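Local coordinates for protein RNA-dependent RNA Polymerase (Bombyx mori cytoplasmic polyhedrosis virus, PDB 6TZ0) that catalyses RNA-templated RNA synthesis in this double-stranded RNA virus, making the plus-strand transcripts and very probably also the complementary minus strands of the genome, at residues 755-760 with 843-848; 348-353 with 625-630; 395-400 with 648-653; 448-453 with 971-976. All coordinates share one frame; numbering follows the deposited sequence.

Contact 1: 755-760 with 843-848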
loop_
_atom_site.group_PDB
_atom_site.type_symbol
_atom_site.label_atom_id
_atom_site.label_comp_id
_atom_site.label_asym_id
_atom_site.label_seq_id
_atom_site.Cartn_x
_atom_site.Cartn_y
_atom_site.Cartn_z
ATOM N N LEU A 755 -10.410 -23.608 6.424
ATOM C CA LEU A 755 -9.551 -22.462 6.171
ATOM C C LEU A 755 -8.442 -22.327 7.206
ATOM O O LEU A 755 -7.338 -21.895 6.858
ATOM C CB LEU A 755 -10.386 -21.181 6.149
ATOM C CG LEU A 755 -11.026 -20.650 4.861
ATOM C CD1 LEU A 755 -9.946 -20.217 3.886
ATOM C CD2 LEU A 755 -11.969 -21.642 4.202
ATOM N N ALA A 756 -8.708 -22.699 8.461
ATOM C CA ALA A 756 -7.674 -22.659 9.489
ATOM C C ALA A 756 -6.579 -23.678 9.215
ATOM O O ALA A 756 -5.391 -23.381 9.385
ATOM C CB ALA A 756 -8.293 -22.907 10.861
ATOM N N MET A 757 -6.957 -24.881 8.781
ATOM C CA MET A 757 -5.952 -25.867 8.412
ATOM C C MET A 757 -5.209 -25.471 7.150
ATOM O O MET A 757 -4.021 -25.776 7.024
ATOM C CB MET A 757 -6.582 -27.243 8.236
ATOM C CG MET A 757 -6.934 -27.907 9.532
ATOM S SD MET A 757 -5.470 -28.086 10.562
ATOM C CE MET A 757 -4.554 -29.308 9.638
ATOM N N MET A 758 -5.875 -24.781 6.220
ATOM C CA MET A 758 -5.180 -24.313 5.027
ATOM C C MET A 758 -4.162 -23.233 5.373
ATOM O O MET A 758 -3.052 -23.221 4.826
ATOM C CB MET A 758 -6.184 -23.801 3.996
ATOM C CG MET A 758 -5.562 -23.501 2.641
ATOM S SD MET A 758 -6.709 -22.909 1.385
ATOM C CE MET A 758 -6.928 -21.210 1.895
ATOM N N GLU A 759 -4.508 -22.349 6.310
ATOM C CA GLU A 759 -3.570 -21.332 6.777
ATOM C C GLU A 759 -2.397 -21.954 7.523
ATOM O O GLU A 759 -1.244 -21.537 7.341
ATOM C CB GLU A 759 -4.305 -20.334 7.668
ATOM C CG GLU A 759 -3.448 -19.211 8.203
ATOM C CD GLU A 759 -4.237 -18.236 9.050
ATOM O OE1 GLU A 759 -5.455 -18.447 9.229
ATOM O OE2 GLU A 759 -3.641 -17.256 9.540
ATOM N N LEU A 760 -2.673 -22.963 8.354
ATOM C CA LEU A 760 -1.606 -23.642 9.081
ATOM C C LEU A 760 -0.677 -24.386 8.129
ATOM O O LEU A 760 0.545 -24.342 8.299
ATOM C CB LEU A 760 -2.212 -24.579 10.131
ATOM C CG LEU A 760 -1.388 -25.265 11.230
ATOM C CD1 LEU A 760 -0.793 -26.593 10.798
ATOM C CD2 LEU A 760 -0.282 -24.344 11.716
ATOM N N GLY A 843 -8.213 -31.800 6.860
ATOM C CA GLY A 843 -7.042 -31.078 7.306
ATOM C C GLY A 843 -5.951 -31.027 6.259
ATOM O O GLY A 843 -5.229 -30.027 6.172
ATOM N N GLU A 844 -5.845 -32.098 5.463
ATOM C CA GLU A 844 -4.810 -32.295 4.441
ATOM C C GLU A 844 -3.410 -32.178 5.038
ATOM O O GLU A 844 -2.527 -31.511 4.500
ATOM C CB GLU A 844 -4.984 -31.332 3.265
ATOM C CG GLU A 844 -6.222 -31.569 2.440
ATOM C CD GLU A 844 -6.338 -30.600 1.290
ATOM O OE1 GLU A 844 -5.489 -29.693 1.192
ATOM O OE2 GLU A 844 -7.284 -30.735 0.490
ATOM N N TYR A 845 -3.217 -32.837 6.159
ATOM C CA TYR A 845 -1.960 -32.754 6.868
ATOM C C TYR A 845 -1.165 -34.044 6.668
ATOM O O TYR A 845 -1.759 -35.107 6.472
ATOM C CB TYR A 845 -2.223 -32.506 8.360
ATOM C CG TYR A 845 -1.019 -32.111 9.151
ATOM C CD1 TYR A 845 -0.508 -30.830 9.054
ATOM C CD2 TYR A 845 -0.390 -33.011 9.988
ATOM C CE1 TYR A 845 0.594 -30.461 9.754
ATOM C CE2 TYR A 845 0.714 -32.648 10.704
ATOM C CZ TYR A 845 1.198 -31.369 10.582
ATOM O OH TYR A 845 2.302 -30.989 11.283
ATOM N N PRO A 846 0.170 -33.976 6.638
ATOM C CA PRO A 846 0.968 -35.201 6.494
ATOM C C PRO A 846 0.831 -36.136 7.686
ATOM O O PRO A 846 0.865 -35.713 8.842
ATOM C CB PRO A 846 2.400 -34.672 6.366
ATOM C CG PRO A 846 2.237 -33.317 5.832
ATOM C CD PRO A 846 0.997 -32.775 6.445
ATOM N N ALA A 847 0.693 -37.420 7.388
ATOM C CA ALA A 847 0.312 -38.418 8.373
ATOM C C ALA A 847 1.498 -39.245 8.849
ATOM O O ALA A 847 2.535 -39.332 8.194
ATOM C CB ALA A 847 -0.767 -39.343 7.804
ATOM N N TYR A 848 1.318 -39.849 10.012
ATOM C CA TYR A 848 2.244 -40.809 10.598
ATOM C C TYR A 848 1.886 -42.214 10.127
ATOM O O TYR A 848 0.825 -42.409 9.532
ATOM C CB TYR A 848 2.189 -40.675 12.121
ATOM C CG TYR A 848 2.848 -39.429 12.647
ATOM C CD1 TYR A 848 4.206 -39.408 12.921
ATOM C CD2 TYR A 848 2.118 -38.267 12.850
ATOM C CE1 TYR A 848 4.818 -38.278 13.393
ATOM C CE2 TYR A 848 2.721 -37.127 13.327
ATOM C CZ TYR A 848 4.071 -37.139 13.594
ATOM O OH TYR A 848 4.682 -36.009 14.065
#

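Contact 2: 348-353 with 625-630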
loop_
_atom_site.group_PDB
_atom_site.type_symbol
_atom_site.label_atom_id
_atom_site.label_comp_id
_atom_site.label_asym_id
_atom_site.label_seq_id
_atom_site.Cartn_x
_atom_site.Cartn_y
_atom_site.Cartn_z
ATOM N N LEU A 348 -0.839 1.632 20.906
ATOM C CA LEU A 348 -1.598 2.783 20.436
ATOM C C LEU A 348 -0.825 3.513 19.351
ATOM O O LEU A 348 0.370 3.776 19.495
ATOM C CB LEU A 348 -1.874 3.747 21.592
ATOM C CG LEU A 348 -2.740 3.334 22.779
ATOM C CD1 LEU A 348 -2.716 4.438 23.816
ATOM C CD2 LEU A 348 -4.159 3.020 22.364
ATOM N N THR A 349 -1.520 3.859 18.267
ATOM C CA THR A 349 -0.872 4.529 17.149
ATOM C C THR A 349 -0.502 5.974 17.447
ATOM O O THR A 349 0.321 6.545 16.724
ATOM C CB THR A 349 -1.769 4.459 15.923
ATOM O OG1 THR A 349 -1.192 5.225 14.860
ATOM C CG2 THR A 349 -3.113 4.977 16.253
ATOM N N GLU A 350 -1.063 6.571 18.503
ATOM C CA GLU A 350 -0.594 7.880 18.938
ATOM C C GLU A 350 0.823 7.807 19.490
ATOM O O GLU A 350 1.543 8.809 19.484
ATOM C CB GLU A 350 -1.523 8.459 20.001
ATOM C CG GLU A 350 -2.960 8.710 19.581
ATOM C CD GLU A 350 -3.867 7.520 19.842
ATOM O OE1 GLU A 350 -3.373 6.490 20.338
ATOM O OE2 GLU A 350 -5.080 7.620 19.577
ATOM N N LEU A 351 1.236 6.638 19.979
ATOM C CA LEU A 351 2.576 6.485 20.525
ATOM C C LEU A 351 3.613 6.216 19.445
ATOM O O LEU A 351 4.760 6.648 19.577
ATOM C CB LEU A 351 2.596 5.362 21.560
ATOM C CG LEU A 351 1.849 5.609 22.869
ATOM C CD1 LEU A 351 1.828 4.356 23.711
ATOM C CD2 LEU A 351 2.493 6.750 23.629
ATOM N N SER A 352 3.235 5.518 18.381
ATOM C CA SER A 352 4.156 5.168 17.311
ATOM C C SER A 352 4.056 6.096 16.113
ATOM O O SER A 352 4.816 5.929 15.151
ATOM C CB SER A 352 3.914 3.730 16.859
ATOM O OG SER A 352 4.750 3.393 15.767
ATOM N N LEU A 353 3.149 7.071 16.155
ATOM C CA LEU A 353 2.932 7.952 15.015
ATOM C C LEU A 353 4.107 8.895 14.804
ATOM O O LEU A 353 4.435 9.240 13.665
ATOM C CB LEU A 353 1.629 8.718 15.229
ATOM C CG LEU A 353 0.983 9.606 14.176
ATOM C CD1 LEU A 353 -0.507 9.449 14.304
ATOM C CD2 LEU A 353 1.352 11.051 14.421
ATOM N N GLU A 625 -9.073 8.995 19.963
ATOM C CA GLU A 625 -10.023 9.049 21.065
ATOM C C GLU A 625 -9.526 9.926 22.204
ATOM O O GLU A 625 -10.337 10.495 22.938
ATOM C CB GLU A 625 -10.314 7.642 21.576
ATOM C CG GLU A 625 -11.146 6.808 20.632
ATOM C CD GLU A 625 -11.372 5.406 21.147
ATOM O OE1 GLU A 625 -10.743 5.037 22.160
ATOM O OE2 GLU A 625 -12.182 4.672 20.545
ATOM N N ILE A 626 -8.214 10.053 22.365
ATOM C CA ILE A 626 -7.676 10.951 23.376
ATOM C C ILE A 626 -7.764 12.396 22.909
ATOM O O ILE A 626 -8.458 13.224 23.508
ATOM C CB ILE A 626 -6.221 10.583 23.707
ATOM C CG1 ILE A 626 -6.098 9.126 24.129
ATOM C CG2 ILE A 626 -5.711 11.463 24.816
ATOM C CD1 ILE A 626 -4.667 8.666 24.176
ATOM N N PHE A 627 -7.070 12.714 21.819
ATOM C CA PHE A 627 -6.773 14.090 21.457
ATOM C C PHE A 627 -7.695 14.649 20.384
ATOM O O PHE A 627 -7.578 15.828 20.042
ATOM C CB PHE A 627 -5.324 14.195 20.983
ATOM C CG PHE A 627 -4.331 13.740 21.997
ATOM C CD1 PHE A 627 -4.048 14.515 23.103
ATOM C CD2 PHE A 627 -3.663 12.538 21.833
ATOM C CE1 PHE A 627 -3.129 14.092 24.042
ATOM C CE2 PHE A 627 -2.742 12.110 22.763
ATOM C CZ PHE A 627 -2.474 12.891 23.867
ATOM N N GLY A 628 -8.591 13.851 19.850
ATOM C CA GLY A 628 -9.523 14.349 18.838
ATOM C C GLY A 628 -9.021 14.069 17.422
ATOM O O GLY A 628 -9.048 12.937 16.979
ATOM N N GLN A 629 -8.570 15.113 16.736
ATOM C CA GLN A 629 -8.062 14.990 15.378
ATOM C C GLN A 629 -6.611 15.445 15.350
ATOM O O GLN A 629 -6.318 16.615 15.616
ATOM C CB GLN A 629 -8.907 15.800 14.398
ATOM C CG GLN A 629 -8.490 15.612 12.968
ATOM C CD GLN A 629 -9.390 16.335 12.000
ATOM O OE1 GLN A 629 -10.341 17.002 12.402
ATOM N NE2 GLN A 629 -9.094 16.213 10.713
ATOM N N VAL A 630 -5.713 14.520 15.025
ATOM C CA VAL A 630 -4.274 14.747 15.054
ATOM C C VAL A 630 -3.769 14.789 13.621
ATOM O O VAL A 630 -4.025 13.866 12.840
ATOM C CB VAL A 630 -3.551 13.648 15.856
ATOM C CG1 VAL A 630 -2.050 13.879 15.857
ATOM C CG2 VAL A 630 -4.089 13.583 17.265
#

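Contact 3: 395-400 with 648-653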
loop_
_atom_site.group_PDB
_atom_site.type_symbol
_atom_site.label_atom_id
_atom_site.label_comp_id
_atom_site.label_asym_id
_atom_site.label_seq_id
_atom_site.Cartn_x
_atom_site.Cartn_y
_atom_site.Cartn_z
ATOM N N SER A 395 20.492 12.868 -15.928
ATOM C CA SER A 395 21.399 12.459 -16.996
ATOM C C SER A 395 21.185 11.008 -17.403
ATOM O O SER A 395 21.402 10.650 -18.564
ATOM C CB SER A 395 22.846 12.676 -16.569
ATOM O OG SER A 395 23.204 11.792 -15.528
ATOM N N TYR A 396 20.732 10.170 -16.480
ATOM C CA TYR A 396 20.357 8.808 -16.821
ATOM C C TYR A 396 18.889 8.690 -17.197
ATOM O O TYR A 396 18.554 7.950 -18.126
ATOM C CB TYR A 396 20.675 7.872 -15.659
ATOM C CG TYR A 396 20.337 6.434 -15.934
ATOM C CD1 TYR A 396 21.094 5.677 -16.818
ATOM C CD2 TYR A 396 19.266 5.828 -15.302
ATOM C CE1 TYR A 396 20.784 4.359 -17.067
ATOM C CE2 TYR A 396 18.952 4.518 -15.541
ATOM C CZ TYR A 396 19.712 3.784 -16.421
ATOM O OH TYR A 396 19.390 2.471 -16.658
ATOM N N LEU A 397 17.998 9.403 -16.506
ATOM C CA LEU A 397 16.572 9.222 -16.756
ATOM C C LEU A 397 16.078 9.893 -18.031
ATOM O O LEU A 397 15.080 9.437 -18.593
ATOM C CB LEU A 397 15.763 9.734 -15.567
ATOM C CG LEU A 397 15.844 8.935 -14.271
ATOM C CD1 LEU A 397 15.115 9.670 -13.169
ATOM C CD2 LEU A 397 15.262 7.550 -14.471
ATOM N N SER A 398 16.747 10.938 -18.518
ATOM C CA SER A 398 16.254 11.669 -19.676
ATOM C C SER A 398 16.453 10.922 -20.984
ATOM O O SER A 398 15.902 11.345 -22.004
ATOM C CB SER A 398 16.937 13.029 -19.748
ATOM O OG SER A 398 18.324 12.880 -19.974
ATOM N N SER A 399 17.217 9.837 -20.987
ATOM C CA SER A 399 17.361 9.016 -22.176
ATOM C C SER A 399 16.234 8.008 -22.345
ATOM O O SER A 399 16.211 7.296 -23.350
ATOM C CB SER A 399 18.705 8.299 -22.131
ATOM O OG SER A 399 18.777 7.454 -21.005
ATOM N N PHE A 400 15.298 7.939 -21.402
ATOM C CA PHE A 400 14.185 7.005 -21.466
ATOM C C PHE A 400 12.861 7.660 -21.823
ATOM O O PHE A 400 11.881 6.944 -22.022
ATOM C CB PHE A 400 14.025 6.275 -20.128
ATOM C CG PHE A 400 15.119 5.294 -19.834
ATOM C CD1 PHE A 400 15.068 4.011 -20.346
ATOM C CD2 PHE A 400 16.199 5.655 -19.049
ATOM C CE1 PHE A 400 16.069 3.107 -20.073
ATOM C CE2 PHE A 400 17.199 4.756 -18.781
ATOM C CZ PHE A 400 17.135 3.483 -19.300
ATOM N N HIS A 648 10.276 5.498 -5.498
ATOM C CA HIS A 648 11.551 5.178 -4.872
ATOM C C HIS A 648 12.417 4.325 -5.784
ATOM O O HIS A 648 13.635 4.530 -5.837
ATOM C CB HIS A 648 11.324 4.473 -3.537
ATOM C CG HIS A 648 10.504 5.267 -2.570
ATOM N ND1 HIS A 648 10.927 6.465 -2.041
ATOM C CD2 HIS A 648 9.310 5.009 -1.996
ATOM C CE1 HIS A 648 10.015 6.930 -1.208
ATOM N NE2 HIS A 648 9.022 6.065 -1.164
ATOM N N THR A 649 11.801 3.427 -6.564
ATOM C CA THR A 649 12.562 2.596 -7.491
ATOM C C THR A 649 13.209 3.431 -8.594
ATOM O O THR A 649 14.413 3.296 -8.861
ATOM C CB THR A 649 11.650 1.538 -8.097
ATOM O OG1 THR A 649 11.066 0.761 -7.051
ATOM C CG2 THR A 649 12.443 0.630 -8.997
ATOM N N VAL A 650 12.423 4.315 -9.224
ATOM C CA VAL A 650 12.925 5.173 -10.292
ATOM C C VAL A 650 13.996 6.119 -9.774
ATOM O O VAL A 650 15.056 6.267 -10.392
ATOM C CB VAL A 650 11.757 5.928 -10.953
ATOM C CG1 VAL A 650 12.253 7.062 -11.808
ATOM C CG2 VAL A 650 10.961 4.990 -11.830
ATOM N N LEU A 651 13.766 6.723 -8.604
ATOM C CA LEU A 651 14.713 7.690 -8.059
ATOM C C LEU A 651 16.035 7.037 -7.675
ATOM O O LEU A 651 17.107 7.595 -7.945
ATOM C CB LEU A 651 14.077 8.399 -6.862
ATOM C CG LEU A 651 14.782 9.567 -6.171
ATOM C CD1 LEU A 651 13.746 10.552 -5.740
ATOM C CD2 LEU A 651 15.529 9.118 -4.943
ATOM N N LEU A 652 15.990 5.849 -7.068
ATOM C CA LEU A 652 17.233 5.214 -6.651
ATOM C C LEU A 652 18.014 4.671 -7.839
ATOM O O LEU A 652 19.250 4.790 -7.873
ATOM C CB LEU A 652 16.938 4.114 -5.638
ATOM C CG LEU A 652 16.506 4.622 -4.265
ATOM C CD1 LEU A 652 16.000 3.473 -3.422
ATOM C CD2 LEU A 652 17.658 5.332 -3.594
ATOM N N GLN A 653 17.321 4.103 -8.838
ATOM C CA GLN A 653 18.047 3.626 -10.009
ATOM C C GLN A 653 18.602 4.788 -10.817
ATOM O O GLN A 653 19.693 4.671 -11.387
ATOM C CB GLN A 653 17.163 2.715 -10.864
ATOM C CG GLN A 653 16.136 3.377 -11.745
ATOM C CD GLN A 653 15.218 2.378 -12.386
ATOM O OE1 GLN A 653 15.251 1.197 -12.073
ATOM N NE2 GLN A 653 14.415 2.841 -13.327
#

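Contact 4: 448-453 with 971-976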
loop_
_atom_site.group_PDB
_atom_site.type_symbol
_atom_site.label_atom_id
_atom_site.label_comp_id
_atom_site.label_asym_id
_atom_site.label_seq_id
_atom_site.Cartn_x
_atom_site.Cartn_y
_atom_site.Cartn_z
ATOM N N SER A 448 -15.733 -0.053 -0.539
ATOM C CA SER A 448 -15.016 -0.416 -1.748
ATOM C C SER A 448 -14.881 0.794 -2.655
ATOM O O SER A 448 -15.770 1.647 -2.715
ATOM C CB SER A 448 -15.738 -1.533 -2.490
ATOM O OG SER A 448 -16.952 -1.057 -3.018
ATOM N N ARG A 449 -13.762 0.858 -3.373
ATOM C CA ARG A 449 -13.528 1.975 -4.275
ATOM C C ARG A 449 -14.387 1.879 -5.525
ATOM O O ARG A 449 -14.687 2.903 -6.144
ATOM C CB ARG A 449 -12.052 2.043 -4.645
ATOM C CG ARG A 449 -11.178 2.439 -3.491
ATOM C CD ARG A 449 -9.752 2.642 -3.921
ATOM N NE ARG A 449 -8.920 3.041 -2.794
ATOM C CZ ARG A 449 -8.759 4.296 -2.398
ATOM N NH1 ARG A 449 -9.368 5.280 -3.036
ATOM N NH2 ARG A 449 -7.984 4.572 -1.364
ATOM N N ILE A 450 -14.820 0.677 -5.892
ATOM C CA ILE A 450 -15.561 0.544 -7.138
ATOM C C ILE A 450 -17.032 0.933 -6.956
ATOM O O ILE A 450 -17.643 1.485 -7.876
ATOM C CB ILE A 450 -15.367 -0.874 -7.713
ATOM C CG1 ILE A 450 -15.794 -0.924 -9.176
ATOM C CG2 ILE A 450 -16.067 -1.936 -6.889
ATOM C CD1 ILE A 450 -14.916 -0.089 -10.082
ATOM N N VAL A 451 -17.608 0.745 -5.767
ATOM C CA VAL A 451 -18.957 1.244 -5.519
ATOM C C VAL A 451 -18.939 2.757 -5.344
ATOM O O VAL A 451 -19.837 3.460 -5.818
ATOM C CB VAL A 451 -19.575 0.513 -4.309
ATOM C CG1 VAL A 451 -20.888 1.129 -3.881
ATOM C CG2 VAL A 451 -19.818 -0.929 -4.666
ATOM N N MET A 452 -17.885 3.275 -4.713
ATOM C CA MET A 452 -17.664 4.717 -4.623
ATOM C C MET A 452 -17.513 5.350 -6.001
ATOM O O MET A 452 -18.002 6.459 -6.239
ATOM C CB MET A 452 -16.428 4.966 -3.760
ATOM C CG MET A 452 -15.909 6.388 -3.647
ATOM S SD MET A 452 -16.870 7.629 -2.788
ATOM C CE MET A 452 -16.049 9.112 -3.362
ATOM N N GLN A 453 -16.868 4.649 -6.928
ATOM C CA GLN A 453 -16.731 5.167 -8.284
ATOM C C GLN A 453 -18.037 5.041 -9.060
ATOM O O GLN A 453 -18.352 5.893 -9.895
ATOM C CB GLN A 453 -15.585 4.443 -8.992
ATOM C CG GLN A 453 -15.310 4.912 -10.403
ATOM C CD GLN A 453 -14.876 6.352 -10.467
ATOM O OE1 GLN A 453 -14.050 6.801 -9.681
ATOM N NE2 GLN A 453 -15.447 7.093 -11.398
ATOM N N TYR A 971 -22.211 -9.030 -16.754
ATOM C CA TYR A 971 -22.546 -9.100 -15.342
ATOM C C TYR A 971 -21.241 -9.105 -14.544
ATOM O O TYR A 971 -20.177 -8.776 -15.071
ATOM C CB TYR A 971 -23.414 -10.334 -15.099
ATOM C CG TYR A 971 -24.770 -10.249 -15.751
ATOM C CD1 TYR A 971 -25.379 -9.024 -15.983
ATOM C CD2 TYR A 971 -25.409 -11.391 -16.199
ATOM C CE1 TYR A 971 -26.613 -8.949 -16.589
ATOM C CE2 TYR A 971 -26.643 -11.325 -16.812
ATOM C CZ TYR A 971 -27.237 -10.100 -17.009
ATOM O OH TYR A 971 -28.464 -10.022 -17.623
ATOM N N GLY A 972 -21.295 -9.453 -13.268
ATOM C CA GLY A 972 -20.090 -9.564 -12.463
ATOM C C GLY A 972 -19.659 -8.268 -11.827
ATOM O O GLY A 972 -19.374 -8.223 -10.628
ATOM N N LEU A 973 -19.586 -7.202 -12.622
ATOM C CA LEU A 973 -19.464 -5.869 -12.052
ATOM C C LEU A 973 -20.727 -5.515 -11.272
ATOM O O LEU A 973 -20.652 -4.899 -10.197
ATOM C CB LEU A 973 -19.184 -4.868 -13.173
ATOM C CG LEU A 973 -18.759 -3.444 -12.835
ATOM C CD1 LEU A 973 -17.450 -3.461 -12.082
ATOM C CD2 LEU A 973 -18.615 -2.640 -14.110
ATOM N N GLN A 974 -21.890 -5.939 -11.791
ATOM C CA GLN A 974 -23.121 -5.975 -11.003
ATOM C C GLN A 974 -22.947 -6.813 -9.749
ATOM O O GLN A 974 -23.396 -6.419 -8.667
ATOM C CB GLN A 974 -24.277 -6.551 -11.820
ATOM C CG GLN A 974 -24.708 -5.741 -13.011
ATOM C CD GLN A 974 -25.916 -6.327 -13.707
ATOM O OE1 GLN A 974 -26.445 -7.360 -13.298
ATOM N NE2 GLN A 974 -26.350 -5.676 -14.778
ATOM N N GLU A 975 -22.291 -7.972 -9.872
ATOM C CA GLU A 975 -22.092 -8.838 -8.716
ATOM C C GLU A 975 -21.136 -8.220 -7.711
ATOM O O GLU A 975 -21.343 -8.349 -6.503
ATOM C CB GLU A 975 -21.578 -10.209 -9.144
ATOM C CG GLU A 975 -22.591 -11.095 -9.835
ATOM C CD GLU A 975 -22.024 -12.468 -10.132
ATOM O OE1 GLU A 975 -20.801 -12.648 -9.958
ATOM O OE2 GLU A 975 -22.797 -13.372 -10.511
ATOM N N LYS A 976 -20.095 -7.535 -8.188
ATOM C CA LYS A 976 -19.134 -6.913 -7.281
ATOM C C LYS A 976 -19.773 -5.770 -6.501
ATOM O O LYS A 976 -19.579 -5.651 -5.278
ATOM C CB LYS A 976 -17.929 -6.422 -8.082
ATOM C CG LYS A 976 -16.730 -6.021 -7.255
ATOM C CD LYS A 976 -15.626 -5.492 -8.158
ATOM C CE LYS A 976 -15.006 -6.587 -9.011
ATOM N NZ LYS A 976 -14.200 -7.546 -8.211
#

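Contact 1: 755-760 with 843-848
Met757 folds its side chain over the backbone of Gly843, where no side chain stands between them. Its methyl lies at the carbonyl, CE to Gly843 O 3.6 Å, and nearer the root of the chain Met757 CG meets Gly843 CA at 3.9 Å. CG stands beside the backbone N (chi1 -75°) and the chain bends again at chi2 and chi3; these bends curl the thioether round the glycine instead of sending it straight out. The same methyl also reaches the base of Tyr845, Met757 CE to Tyr845 CB 4.2 Å. One helical turn on, Leu760 brings a methyl obliquely to that tyrosine ring, CD1 to Tyr845 CE1 4.2 Å, and Pro846 CD lies above one face of the ring, toward its rim. All four touching residues are buried, and no hydrogen bond passes between the two segments. The polar atoms find partners nearby: Gly843 O receives Asn761 ND2 from the continuation of the same helix, and Tyr845 OH bonds to Lys778 O. Gly843 and Tyr845 thus touch helix 754-766 before the loop moves off, away from the metal- and nucleotide-binding sites. Behind the pair stands helix 774-786, whose Cys784 touches Leu760 and whose Phe782 touches Tyr845, so that the loop between strands 827-831 and 867-868 meets two successive helices.

Contact 2: 348-353 with 625-630
This is a loose helix-to-hairpin contact centred on a buried glutamate in the central polymerase domain: the first turn of helix 349-356 faces the bend joining strands 620-624 and 628-631, two antiparallel neighbours in a mixed four-stranded sheet. Glu350 occupies the middle. Its CG comes to the edge of the Phe627 ring, close to the ring plane, at 4.5 Å from CD2 of Phe627. A face of that ring is covered from within the bend by Ile626 CG2, 3.5 Å above its centre, and Phe95 meets it edge-to-face. Beyond CG the glutamate turns at chi2 (91°), which carries the carboxylate toward the start of the bend, although Glu350 OE2 stays 4.2 Å from Glu625 N, too far to count as a hydrogen bond. Either side of the glutamate, leucines make wider approaches: Leu348 CD1 to Ile626 CD1 is 4.7 Å, as is Leu353 CD2 to Val630 CG1. Gly628 takes a backbone conformation (phi 95°, psi -107°) in which a CB would collide with the preceding carbonyl O, and the chain swings back into the outer strand, whose Val630 and Gln629 pack on Arg500 and Val344 of the viral structural protein 4 chain. No hydrogen bond joins the segments; a glutamate lies among mostly apolar groups, its carboxylate near the start of the bend without bonding there. Glu350 OE2 and Glu625 OE1 lie 6.7 Å apart, not in contact, and the buried Glu350 may be somewhat easier to protonate than a glutamate in water.

Contact 3: 395-400 with 648-653
Helix 644-665 follows the Ser-Gly loop of polymerase motif B and is a core helix of the palm; here one flank meets the last part of helix 389-397 and the turn from Leu397 to Phe400. Leu397 carries the contact with both methyls, which reach the same branch of Val650: CD2 of Leu397 lies 4.0 Å from Val650 CG1, and CD1 4.1 Å from the same atom. The two side chains cross obliquely, and the valine torsion (chi1 166°) places CG1 beside the leucine. Tyr396 comes in next to them, its CD2 4.1 Å from Gln653 O, with the carbonyl oblique to the ring. Phe400, at the end of the turn, sets CE2 above one face of the tyrosine ring, toward its rim, while Ser399 OG donates to Tyr396 O at 2.9 Å, tilted 31° from the carbonyl plane. On helix 644-665, His648 makes a weak hydrogen bond to Asp552, a UTP-binding residue, and Phe566 of helix 557-573 also packs on Leu397. Between the segments themselves nothing is hydrogen-bonded: they meet through aliphatic packing of Leu397 on Val650 and a looser approach of the tyrosine ring to a backbone carbonyl, and the Ser399-Tyr396 bond stays within the turn.

Contact 4: 448-453 with 971-976
Ser448 OG is held by two groups: it accepts a weak capping bond from Val451 N at 3.4 Å, as the N-cap of helix 449-455, and it is hydrogen-bonded to Ser980 OG. That second hydroxyl also pairs with Lys976 O, so Ser980 forms a polar bridge between segments that share no direct hydrogen bond. The direct touching is done by Ile450. Its CG2 branch, set between the backbone N and the carbonyl carbon, meets the aliphatic part of Lys976, with Ile450 CG2 3.8 Å from CD of Lys976 and the two side chains crossing at about a right angle. The other branch, anti to the backbone N (chi1 -164°), turns to the neighbouring leucine, where Ile450 CG1 lies 4.2 Å from Leu973 CD1 and the approach is oblique. Lys976 and Leu973 are one helical turn apart, so Ile450 contacts both on the same flank of helix 973-979. Gly972 occupies the N-cap position of this helix with phi 87° and psi -50°, a conformation demanding glycine. Leu937 of helix 927-937 packs against both Ile450 and Leu973, completing a small apolar patch where the central polymerase domain meets the C-terminal region. Methylene and methyl groups thus supply the direct grip, and the exposed lysine adds its hydrocarbon chain to it, bending at chi3 and chi4 from the part that touches the isoleucine onward; the polar part of the junction is left to the serine pair at its side.

In the fold
The four contacts are spread widely, with centres 33 to 46 Å apart and no two touching; contacts 1 and 3 lie on opposite sides of the chain's centre. Contacts 2 and 3 belong wholly to the central polymerase domain, and strand 628-631 of the one leads along the chain into helix 644-665 of the other. Contact 4 joins that domain to the C-terminal region. Contacts 2, 3 and 4 cross each other in sequence, their first segments all coming before their second ones, whereas contact 1 opens after 2 and 3 have closed and is nested inside 4. The three interlaced contacts thus bring together parts of the chain about 250 to 520 residues apart.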